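Local coordinates for conserved membrane protein (Chlamydia abortus, PDB 6GZU) that combines deubiquitinating and acetyltransferase activities in a secreted CE-clan effector that induces Golgi fragmentation, this chain being the part that carries the Ulp1-like catalytic domain, at residues A[51-60]-A[95-105]; A[138-146]-A[177-187]. All blocks are in the same frame, centred on the assembly; numbering follows the deposited sequence.

Interaction 1 (A[51-60]-A[95-105]); sequences IERAVLKDLH and CQNFRIYAYPL. With ZN (zinc ion), chain C.
Y103 and Y101 of strand 100-105 reach across to helix 51-58 in a buried helix-on-sheet contact whose far end closes on a zinc ion. The axes run roughly antiparallel, at 150° and 10.4 Å apart. I51 opens the interface: with CG1 anti to the backbone N (chi1 -180°), its CD1 comes within 3.4 Å of Y103 CG, while its CB meets L105 CD1. V55 places CG2 over one face of the Y103 ring, a CH-pi contact 4.0 Å from the centroid. At the edge of that ring, Y103 OH donates to the anti lone pair of D58 OD2, 2.7 Å away, the carboxylate nearly coplanar with the ring. L59 CD2 sits over a face of Y101, 3.9 Å from its centroid. One water accepts from Y101 OH and donates to the carbonyl oxygens of D58 and C95. The helix ends in a Schellman motif with C-prime residue H60. H60 NE2 binds zinc at 2.0 Å and C95 SG at 2.2 Å; C78 and H80 complete the site. Because D58 OD1 is also hydrogen-bonded to H80 NE2, its carboxylate joins Y103 to a zinc ligand, an arrangement that would orient H80 and probably make its imidazole more electron-rich.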
loop_
_atom_site.group_PDB
_atom_site.type_symbol
_atom_site.label_atom_id
_atom_site.label_comp_id
_atom_site.label_asym_id
_atom_site.label_seq_id
_atom_site.Cartn_x
_atom_site.Cartn_y
_atom_site.Cartn_z
ATOM N N ILE A 51 1.562 8.549 -5.039
ATOM C CA ILE A 51 1.869 7.105 -5.032
ATOM C C ILE A 51 2.923 6.723 -6.097
ATOM O O ILE A 51 3.792 5.932 -5.799
ATOM C CB ILE A 51 0.555 6.248 -5.154
ATOM C CG1 ILE A 51 0.835 4.755 -5.140
ATOM C CG2 ILE A 51 -0.223 6.603 -6.422
ATOM C CD1 ILE A 51 1.495 4.214 -3.865
ATOM N N GLU A 52 2.890 7.305 -7.298
ATOM C CA GLU A 52 3.855 6.878 -8.305
ATOM C C GLU A 52 5.283 7.231 -7.839
ATOM O O GLU A 52 6.217 6.407 -7.956
ATOM C CB GLU A 52 3.560 7.497 -9.666
ATOM C CG GLU A 52 4.658 7.191 -10.688
ATOM C CD GLU A 52 4.351 7.800 -12.015
ATOM O OE1 GLU A 52 3.735 8.900 -12.095
ATOM O OE2 GLU A 52 4.726 7.191 -13.028
ATOM N N ARG A 53 5.464 8.466 -7.360
ATOM C CA ARG A 53 6.799 8.899 -6.878
ATOM C C ARG A 53 7.261 7.999 -5.728
ATOM O O ARG A 53 8.446 7.609 -5.667
ATOM C CB ARG A 53 6.777 10.386 -6.478
ATOM C CG ARG A 53 8.066 10.968 -5.927
ATOM C CD ARG A 53 9.147 11.057 -6.956
ATOM N NE ARG A 53 8.770 11.915 -8.083
ATOM C CZ ARG A 53 8.977 13.235 -8.153
ATOM N NH1 ARG A 53 9.559 13.896 -7.142
ATOM N NH2 ARG A 53 8.592 13.898 -9.248
ATOM N N ALA A 54 6.356 7.615 -4.827
ATOM C CA ALA A 54 6.728 6.748 -3.716
ATOM C C ALA A 54 7.208 5.378 -4.183
ATOM O O ALA A 54 8.259 4.848 -3.728
ATOM C CB ALA A 54 5.566 6.608 -2.709
ATOM N N VAL A 55 6.472 4.787 -5.112
ATOM C CA VAL A 55 6.862 3.504 -5.675
ATOM C C VAL A 55 8.207 3.594 -6.379
ATOM O O VAL A 55 9.088 2.731 -6.169
ATOM C CB VAL A 55 5.767 3.033 -6.677
ATOM C CG1 VAL A 55 6.264 1.831 -7.478
ATOM C CG2 VAL A 55 4.457 2.695 -5.944
ATOM N N LEU A 56 8.377 4.590 -7.246
ATOM C CA LEU A 56 9.651 4.729 -7.950
ATOM C C LEU A 56 10.813 4.929 -6.999
ATOM O O LEU A 56 11.866 4.293 -7.163
ATOM C CB LEU A 56 9.609 5.876 -8.955
ATOM C CG LEU A 56 8.592 5.698 -10.070
ATOM C CD1 LEU A 56 8.423 6.983 -10.928
ATOM C CD2 LEU A 56 9.057 4.549 -10.965
ATOM N N LYS A 57 10.638 5.739 -5.960
ATOM C CA LYS A 57 11.742 5.922 -4.994
ATOM C C LYS A 57 12.015 4.615 -4.251
ATOM O O LYS A 57 13.177 4.253 -4.023
ATOM C CB LYS A 57 11.444 7.040 -3.982
ATOM C CG LYS A 57 11.563 8.464 -4.577
ATOM C CD LYS A 57 11.081 9.531 -3.583
ATOM C CE LYS A 57 11.974 9.551 -2.331
ATOM N NZ LYS A 57 13.427 9.765 -2.671
ATOM N N ASP A 58 10.972 3.867 -3.886
ATOM C CA ASP A 58 11.225 2.632 -3.114
ATOM C C ASP A 58 11.915 1.549 -3.942
ATOM O O ASP A 58 12.633 0.718 -3.399
ATOM C CB ASP A 58 9.919 2.102 -2.494
ATOM C CG ASP A 58 9.450 2.941 -1.360
ATOM O OD1 ASP A 58 10.315 3.534 -0.690
ATOM O OD2 ASP A 58 8.252 2.993 -1.090
ATOM N N LEU A 59 11.758 1.604 -5.271
ATOM C CA LEU A 59 12.472 0.685 -6.170
ATOM C C LEU A 59 13.779 1.275 -6.673
ATOM O O LEU A 59 14.410 0.715 -7.592
ATOM C CB LEU A 59 11.581 0.348 -7.379
ATOM C CG LEU A 59 10.336 -0.432 -6.917
ATOM C CD1 LEU A 59 9.317 -0.518 -8.094
ATOM C CD2 LEU A 59 10.799 -1.779 -6.485
ATOM N N HIS A 60 14.213 2.384 -6.073
ATOM C CA HIS A 60 15.461 3.080 -6.477
ATOM C C HIS A 60 15.512 3.491 -7.934
ATOM O O HIS A 60 16.590 3.470 -8.560
ATOM C CB HIS A 60 16.681 2.246 -6.065
ATOM C CG HIS A 60 16.585 1.759 -4.648
ATOM N ND1 HIS A 60 16.159 0.488 -4.316
ATOM C CD2 HIS A 60 16.772 2.400 -3.474
ATOM C CE1 HIS A 60 16.165 0.341 -2.998
ATOM N NE2 HIS A 60 16.538 1.487 -2.461
ATOM N N CYS A 95 17.087 -3.293 1.604
ATOM C CA CYS A 95 15.891 -2.623 1.070
ATOM C C CYS A 95 15.641 -2.992 -0.362
ATOM O O CYS A 95 14.567 -2.688 -0.910
ATOM C CB CYS A 95 16.029 -1.111 1.207
ATOM S SG CYS A 95 17.391 -0.433 0.322
ATOM N N GLN A 96 16.617 -3.645 -0.986
ATOM C CA GLN A 96 16.460 -4.117 -2.367
ATOM C C GLN A 96 15.724 -5.453 -2.477
ATOM O O GLN A 96 15.065 -5.712 -3.480
ATOM C CB GLN A 96 17.829 -4.232 -3.051
ATOM C CG GLN A 96 18.536 -2.907 -3.249
ATOM C CD GLN A 96 20.053 -3.009 -3.067
ATOM O OE1 GLN A 96 20.675 -2.151 -2.429
ATOM N NE2 GLN A 96 20.654 -4.063 -3.625
ATOM N N ASN A 97 15.812 -6.277 -1.431
ATOM C CA ASN A 97 15.444 -7.690 -1.498
ATOM C C ASN A 97 13.932 -8.044 -1.404
ATOM O O ASN A 97 13.526 -9.133 -0.974
ATOM C CB ASN A 97 16.201 -8.421 -0.384
ATOM C CG ASN A 97 16.305 -9.898 -0.644
ATOM O OD1 ASN A 97 16.159 -10.339 -1.790
ATOM N ND2 ASN A 97 16.564 -10.683 0.413
ATOM N N PHE A 98 13.083 -7.136 -1.809
ATOM C CA PHE A 98 11.652 -7.377 -1.650
ATOM C C PHE A 98 10.970 -7.675 -2.982
ATOM O O PHE A 98 11.490 -7.276 -4.053
ATOM C CB PHE A 98 11.014 -6.157 -0.999
ATOM C CG PHE A 98 11.503 -5.909 0.384
ATOM C CD1 PHE A 98 10.988 -6.661 1.428
ATOM C CD2 PHE A 98 12.451 -4.937 0.654
ATOM C CE1 PHE A 98 11.409 -6.461 2.722
ATOM C CE2 PHE A 98 12.898 -4.745 1.971
ATOM C CZ PHE A 98 12.332 -5.497 3.001
ATOM N N ARG A 99 9.766 -8.278 -2.934
ATOM C CA ARG A 99 9.038 -8.614 -4.163
ATOM C C ARG A 99 7.642 -8.037 -4.255
ATOM O O ARG A 99 7.100 -7.840 -5.353
ATOM C CB ARG A 99 8.903 -10.128 -4.285
ATOM C CG ARG A 99 10.235 -10.838 -4.297
ATOM C CD ARG A 99 11.176 -10.251 -5.376
ATOM N NE ARG A 99 10.752 -10.590 -6.742
ATOM C CZ ARG A 99 11.331 -10.102 -7.839
ATOM N NH1 ARG A 99 12.313 -9.216 -7.699
ATOM N NH2 ARG A 99 10.946 -10.496 -9.066
ATOM N N ILE A 100 7.036 -7.754 -3.110
ATOM C CA ILE A 100 5.675 -7.258 -3.051
ATOM C C ILE A 100 5.707 -5.977 -2.233
ATOM O O ILE A 100 6.227 -5.967 -1.083
ATOM C CB ILE A 100 4.714 -8.287 -2.417
ATOM C CG1 ILE A 100 4.735 -9.588 -3.225
ATOM C CG2 ILE A 100 3.294 -7.665 -2.303
ATOM C CD1 ILE A 100 3.922 -10.690 -2.674
ATOM N N TYR A 101 5.169 -4.893 -2.807
ATOM C CA TYR A 101 5.218 -3.568 -2.190
ATOM C C TYR A 101 3.792 -3.105 -1.993
ATOM O O TYR A 101 3.063 -2.936 -2.963
ATOM C CB TYR A 101 5.966 -2.593 -3.116
ATOM C CG TYR A 101 7.449 -2.896 -3.248
ATOM C CD1 TYR A 101 7.892 -4.055 -3.880
ATOM C CD2 TYR A 101 8.418 -1.977 -2.789
ATOM C CE1 TYR A 101 9.278 -4.325 -3.974
ATOM C CE2 TYR A 101 9.789 -2.218 -2.909
ATOM C CZ TYR A 101 10.202 -3.402 -3.491
ATOM O OH TYR A 101 11.555 -3.688 -3.590
ATOM N N ALA A 102 3.372 -2.885 -0.748
ATOM C CA ALA A 102 1.976 -2.570 -0.492
ATOM C C ALA A 102 1.795 -1.209 0.174
ATOM O O ALA A 102 2.317 -1.011 1.289
ATOM C CB ALA A 102 1.309 -3.668 0.325
ATOM N N TYR A 103 1.038 -0.303 -0.454
ATOM C CA TYR A 103 0.953 1.084 -0.033
ATOM C C TYR A 103 -0.443 1.473 0.363
ATOM O O TYR A 103 -1.361 1.525 -0.470
ATOM C CB TYR A 103 1.296 1.997 -1.237
ATOM C CG TYR A 103 2.722 1.866 -1.701
ATOM C CD1 TYR A 103 3.112 0.823 -2.562
ATOM C CD2 TYR A 103 3.695 2.734 -1.211
ATOM C CE1 TYR A 103 4.457 0.696 -2.943
ATOM C CE2 TYR A 103 5.042 2.610 -1.560
ATOM C CZ TYR A 103 5.419 1.581 -2.397
ATOM O OH TYR A 103 6.755 1.488 -2.738
ATOM N N PRO A 104 -0.615 1.835 1.630
ATOM C CA PRO A 104 -1.896 2.460 2.039
ATOM C C PRO A 104 -2.018 3.799 1.325
ATOM O O PRO A 104 -1.055 4.597 1.284
ATOM C CB PRO A 104 -1.713 2.666 3.559
ATOM C CG PRO A 104 -0.664 1.591 3.938
ATOM C CD PRO A 104 0.281 1.553 2.770
ATOM N N LEU A 105 -3.189 4.067 0.755
ATOM C CA LEU A 105 -3.405 5.253 -0.051
ATOM C C LEU A 105 -4.637 5.969 0.504
ATOM O O LEU A 105 -5.719 5.370 0.546
ATOM C CB LEU A 105 -3.539 4.878 -1.547
ATOM C CG LEU A 105 -3.453 6.012 -2.576
ATOM C CD1 LEU A 105 -3.127 5.564 -3.969
ATOM C CD2 LEU A 105 -4.872 6.616 -2.658
HETATM ZN ZN ZN C . 16.735 1.523 -0.495
HETATM O O HOH W 1 13.294 -1.848 -3.022
#

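Interaction 2 (A[138-146]-A[177-187]); sequences VIVNLDRRE and YPDANGALSPF
R145 reaches from the turn after strand 138-141 into the loop 177-187, and F187 meets it along much of its length. R145 CA stands over the centre of the F187 ring, 3.5 Å from the centroid and close to the normal, a CH-pi contact made by the backbone itself. CB follows at 3.7 Å from F187 CD1, and CG passes F187 CE1. With chi1 at -59°, CG lies anti to the carbonyl carbon, and the chain stays extended until a bend at chi3 (82°) turns the guanidinium. CD passes the carbonyl oxygen of P178. NE and NH2 then grip Y177 O side-on, each at 2.8 Å from that oxygen; it lies in the guanidinium plane, although NE approaches it from above the carbonyl plane and NH2 within it. NH2 also donates to S185 O at 2.7 Å, and NH1 makes a weak bond to S185 OG. The CD1-CE1 side of the F187 ring lies over one face of the guanidinium, the two planes 62° apart, with the backbone N of D179 over the other. S185 OG in turn donates to D179 OD2, whose carboxylate, through OD1, also accepts from A183 N across the type I turn D179 to G182. A nearby acidic group would probably stabilise the arginine's charge. Beside this, L142 lays CD2 over a face of the Y177 ring, 3.8 Å from the centroid. A G1 beta bulge, with R145 and E146 opposite N141, leads into strand 146-150. The arginine thus ties this hairpin to the loop between helix 159-174 and strand 188-191, while F187 packs on A170 and L173 of that helix and on V147 of strand 146-150, and Y177 touches L59.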
loop_
_atom_site.group_PDB
_atom_site.type_symbol
_atom_site.label_atom_id
_atom_site.label_comp_id
_atom_site.label_asym_id
_atom_site.label_seq_id
_atom_site.Cartn_x
_atom_site.Cartn_y
_atom_site.Cartn_z
ATOM N N VAL A 138 -2.578 0.044 -2.791
ATOM C CA VAL A 138 -1.960 -0.236 -4.108
ATOM C C VAL A 138 -0.859 -1.242 -3.811
ATOM O O VAL A 138 0.039 -1.008 -2.978
ATOM C CB VAL A 138 -1.363 1.044 -4.725
ATOM C CG1 VAL A 138 -0.501 0.715 -5.972
ATOM C CG2 VAL A 138 -2.474 2.023 -5.102
ATOM N N ILE A 139 -0.903 -2.388 -4.482
ATOM C CA ILE A 139 0.137 -3.387 -4.338
ATOM C C ILE A 139 0.920 -3.479 -5.657
ATOM O O ILE A 139 0.329 -3.649 -6.740
ATOM C CB ILE A 139 -0.468 -4.790 -4.063
ATOM C CG1 ILE A 139 -1.360 -4.782 -2.818
ATOM C CG2 ILE A 139 0.701 -5.848 -3.954
ATOM C CD1 ILE A 139 -2.183 -6.055 -2.654
ATOM N N VAL A 140 2.246 -3.422 -5.586
ATOM C CA VAL A 140 3.112 -3.705 -6.734
ATOM C C VAL A 140 3.711 -5.070 -6.473
ATOM O O VAL A 140 4.374 -5.290 -5.445
ATOM C CB VAL A 140 4.202 -2.626 -6.898
ATOM C CG1 VAL A 140 5.230 -3.053 -7.959
ATOM C CG2 VAL A 140 3.543 -1.293 -7.255
ATOM N N ASN A 141 3.472 -6.004 -7.395
ATOM C CA ASN A 141 4.003 -7.361 -7.279
ATOM C C ASN A 141 4.969 -7.565 -8.429
ATOM O O ASN A 141 4.558 -7.661 -9.605
ATOM C CB ASN A 141 2.872 -8.408 -7.276
ATOM C CG ASN A 141 3.351 -9.810 -7.011
ATOM O OD1 ASN A 141 4.414 -10.223 -7.489
ATOM N ND2 ASN A 141 2.564 -10.582 -6.270
ATOM N N LEU A 142 6.265 -7.571 -8.123
ATOM C CA LEU A 142 7.257 -7.654 -9.190
ATOM C C LEU A 142 7.283 -9.041 -9.849
ATOM O O LEU A 142 7.608 -9.172 -11.050
ATOM C CB LEU A 142 8.668 -7.321 -8.641
ATOM C CG LEU A 142 8.887 -5.923 -8.010
ATOM C CD1 LEU A 142 10.305 -5.816 -7.477
ATOM C CD2 LEU A 142 8.620 -4.815 -9.047
ATOM N N ASP A 143 6.968 -10.081 -9.077
ATOM C CA ASP A 143 7.018 -11.448 -9.600
ATOM C C ASP A 143 5.891 -11.679 -10.596
ATOM O O ASP A 143 6.089 -12.321 -11.634
ATOM C CB ASP A 143 6.922 -12.480 -8.458
ATOM C CG ASP A 143 8.223 -12.634 -7.686
ATOM O OD1 ASP A 143 9.327 -12.676 -8.303
ATOM O OD2 ASP A 143 8.142 -12.736 -6.450
ATOM N N ARG A 144 4.728 -11.101 -10.304
ATOM C CA ARG A 144 3.542 -11.302 -11.141
ATOM C C ARG A 144 3.358 -10.189 -12.170
ATOM O O ARG A 144 2.468 -10.284 -13.040
ATOM C CB ARG A 144 2.270 -11.463 -10.278
ATOM C CG ARG A 144 2.228 -12.821 -9.582
ATOM C CD ARG A 144 1.156 -12.889 -8.547
ATOM N NE ARG A 144 -0.178 -12.790 -9.118
ATOM C CZ ARG A 144 -0.942 -13.828 -9.472
ATOM N NH1 ARG A 144 -0.493 -15.070 -9.384
ATOM N NH2 ARG A 144 -2.172 -13.615 -9.918
ATOM N N ARG A 145 4.221 -9.174 -12.112
ATOM C CA ARG A 145 4.163 -8.000 -13.028
ATOM C C ARG A 145 2.748 -7.423 -13.012
ATOM O O ARG A 145 2.071 -7.272 -14.072
ATOM C CB ARG A 145 4.609 -8.332 -14.448
ATOM C CG ARG A 145 6.025 -8.850 -14.466
ATOM C CD ARG A 145 6.482 -9.045 -15.942
ATOM N NE ARG A 145 6.935 -7.828 -16.580
ATOM C CZ ARG A 145 6.263 -7.154 -17.499
ATOM N NH1 ARG A 145 4.996 -7.463 -17.798
ATOM N NH2 ARG A 145 6.845 -6.094 -18.076
ATOM N N GLU A 146 2.291 -7.087 -11.806
ATOM C CA GLU A 146 0.951 -6.543 -11.671
ATOM C C GLU A 146 0.939 -5.406 -10.682
ATOM O O GLU A 146 1.724 -5.377 -9.708
ATOM C CB GLU A 146 -0.052 -7.640 -11.257
ATOM C CG GLU A 146 0.165 -8.229 -9.876
ATOM C CD GLU A 146 -0.708 -9.467 -9.556
ATOM O OE1 GLU A 146 -1.171 -10.138 -10.497
ATOM O OE2 GLU A 146 -0.989 -9.769 -8.353
ATOM N N TYR A 177 11.260 -4.184 -15.459
ATOM C CA TYR A 177 11.090 -5.612 -15.176
ATOM C C TYR A 177 10.470 -6.241 -16.402
ATOM O O TYR A 177 9.246 -6.164 -16.569
ATOM C CB TYR A 177 10.190 -5.811 -13.966
ATOM C CG TYR A 177 10.807 -5.188 -12.732
ATOM C CD1 TYR A 177 11.673 -5.895 -11.931
ATOM C CD2 TYR A 177 10.547 -3.840 -12.408
ATOM C CE1 TYR A 177 12.229 -5.304 -10.834
ATOM C CE2 TYR A 177 11.099 -3.238 -11.327
ATOM C CZ TYR A 177 11.965 -3.972 -10.537
ATOM O OH TYR A 177 12.592 -3.478 -9.417
ATOM N N PRO A 178 11.282 -6.850 -17.264
ATOM C CA PRO A 178 10.699 -7.318 -18.551
ATOM C C PRO A 178 9.746 -8.501 -18.415
ATOM O O PRO A 178 9.777 -9.214 -17.399
ATOM C CB PRO A 178 11.948 -7.754 -19.363
ATOM C CG PRO A 178 13.055 -7.044 -18.709
ATOM C CD PRO A 178 12.735 -7.087 -17.232
ATOM N N ASP A 179 8.903 -8.715 -19.426
ATOM C CA ASP A 179 8.060 -9.891 -19.459
ATOM C C ASP A 179 8.792 -11.103 -20.040
ATOM O O ASP A 179 9.966 -11.019 -20.505
ATOM C CB ASP A 179 6.719 -9.607 -20.169
ATOM C CG ASP A 179 6.863 -9.339 -21.644
ATOM O OD1 ASP A 179 7.663 -10.001 -22.343
ATOM O OD2 ASP A 179 6.064 -8.511 -22.176
ATOM N N ALA A 180 8.107 -12.246 -19.990
ATOM C CA ALA A 180 8.711 -13.513 -20.386
ATOM C C ALA A 180 9.003 -13.595 -21.863
ATOM O O ALA A 180 9.785 -14.462 -22.290
ATOM C CB ALA A 180 7.834 -14.691 -19.963
ATOM N N ASN A 181 8.380 -12.719 -22.651
ATOM C CA ASN A 181 8.632 -12.642 -24.093
ATOM C C ASN A 181 9.809 -11.760 -24.442
ATOM O O ASN A 181 10.200 -11.654 -25.617
ATOM C CB ASN A 181 7.383 -12.102 -24.751
ATOM C CG ASN A 181 6.234 -13.072 -24.662
ATOM O OD1 ASN A 181 6.440 -14.288 -24.659
ATOM N ND2 ASN A 181 5.024 -12.559 -24.594
ATOM N N GLY A 182 10.447 -11.199 -23.419
ATOM C CA GLY A 182 11.541 -10.279 -23.674
ATOM C C GLY A 182 11.031 -8.894 -24.057
ATOM O O GLY A 182 11.771 -8.092 -24.596
ATOM N N ALA A 183 9.765 -8.584 -23.772
ATOM C CA ALA A 183 9.216 -7.276 -24.091
ATOM C C ALA A 183 9.085 -6.421 -22.833
ATOM O O ALA A 183 9.071 -6.932 -21.709
ATOM C CB ALA A 183 7.837 -7.415 -24.773
ATOM N N LEU A 184 9.009 -5.115 -23.013
ATOM C CA LEU A 184 8.825 -4.181 -21.919
ATOM C C LEU A 184 7.380 -3.746 -21.763
ATOM O O LEU A 184 7.070 -2.542 -21.682
ATOM C CB LEU A 184 9.746 -2.977 -22.143
ATOM C CG LEU A 184 11.189 -3.444 -22.307
ATOM C CD1 LEU A 184 12.091 -2.230 -22.506
ATOM C CD2 LEU A 184 11.611 -4.231 -21.052
ATOM N N SER A 185 6.491 -4.730 -21.731
ATOM C CA SER A 185 5.045 -4.476 -21.670
ATOM C C SER A 185 4.640 -3.918 -20.311
ATOM O O SER A 185 5.230 -4.262 -19.292
ATOM C CB SER A 185 4.315 -5.797 -21.925
ATOM O OG SER A 185 4.642 -6.785 -20.946
ATOM N N PRO A 186 3.586 -3.090 -20.259
ATOM C CA PRO A 186 3.155 -2.604 -18.950
ATOM C C PRO A 186 2.761 -3.742 -18.017
ATOM O O PRO A 186 2.237 -4.764 -18.482
ATOM C CB PRO A 186 1.920 -1.774 -19.289
ATOM C CG PRO A 186 2.176 -1.265 -20.667
ATOM C CD PRO A 186 2.879 -2.404 -21.355
ATOM N N PHE A 187 2.992 -3.573 -16.723
ATOM C CA PHE A 187 2.404 -4.497 -15.759
ATOM C C PHE A 187 0.880 -4.466 -15.954
ATOM O O PHE A 187 0.284 -3.434 -16.362
ATOM C CB PHE A 187 2.696 -4.037 -14.320
ATOM C CG PHE A 187 4.067 -4.380 -13.822
ATOM C CD1 PHE A 187 5.108 -4.707 -14.676
ATOM C CD2 PHE A 187 4.304 -4.405 -12.462
ATOM C CE1 PHE A 187 6.360 -5.001 -14.153
ATOM C CE2 PHE A 187 5.534 -4.701 -11.954
ATOM C CZ PHE A 187 6.571 -5.031 -12.805
#

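How the interactions relate
Interaction 1 closes before interaction 2 opens along the chain, and their centres lie 14 Å apart. They meet through neighbouring antiparallel strands of the mixed sheet, 100-107 and 134-141: the backbone N atoms of Y101 and Y103 probably hydrogen-bond to the carbonyl oxygens of V140 and V138, and L105 packs on V138. Helix 159-174 is a second shared element, since I51 and L59 of one contact and V140 and F187 of the other all rest on it. Interaction 1, nearer the centre of the chain, and interaction 2, farther out, thus lie along one continuous layer that runs from the zinc site through the sheet to its edge strand 188-191.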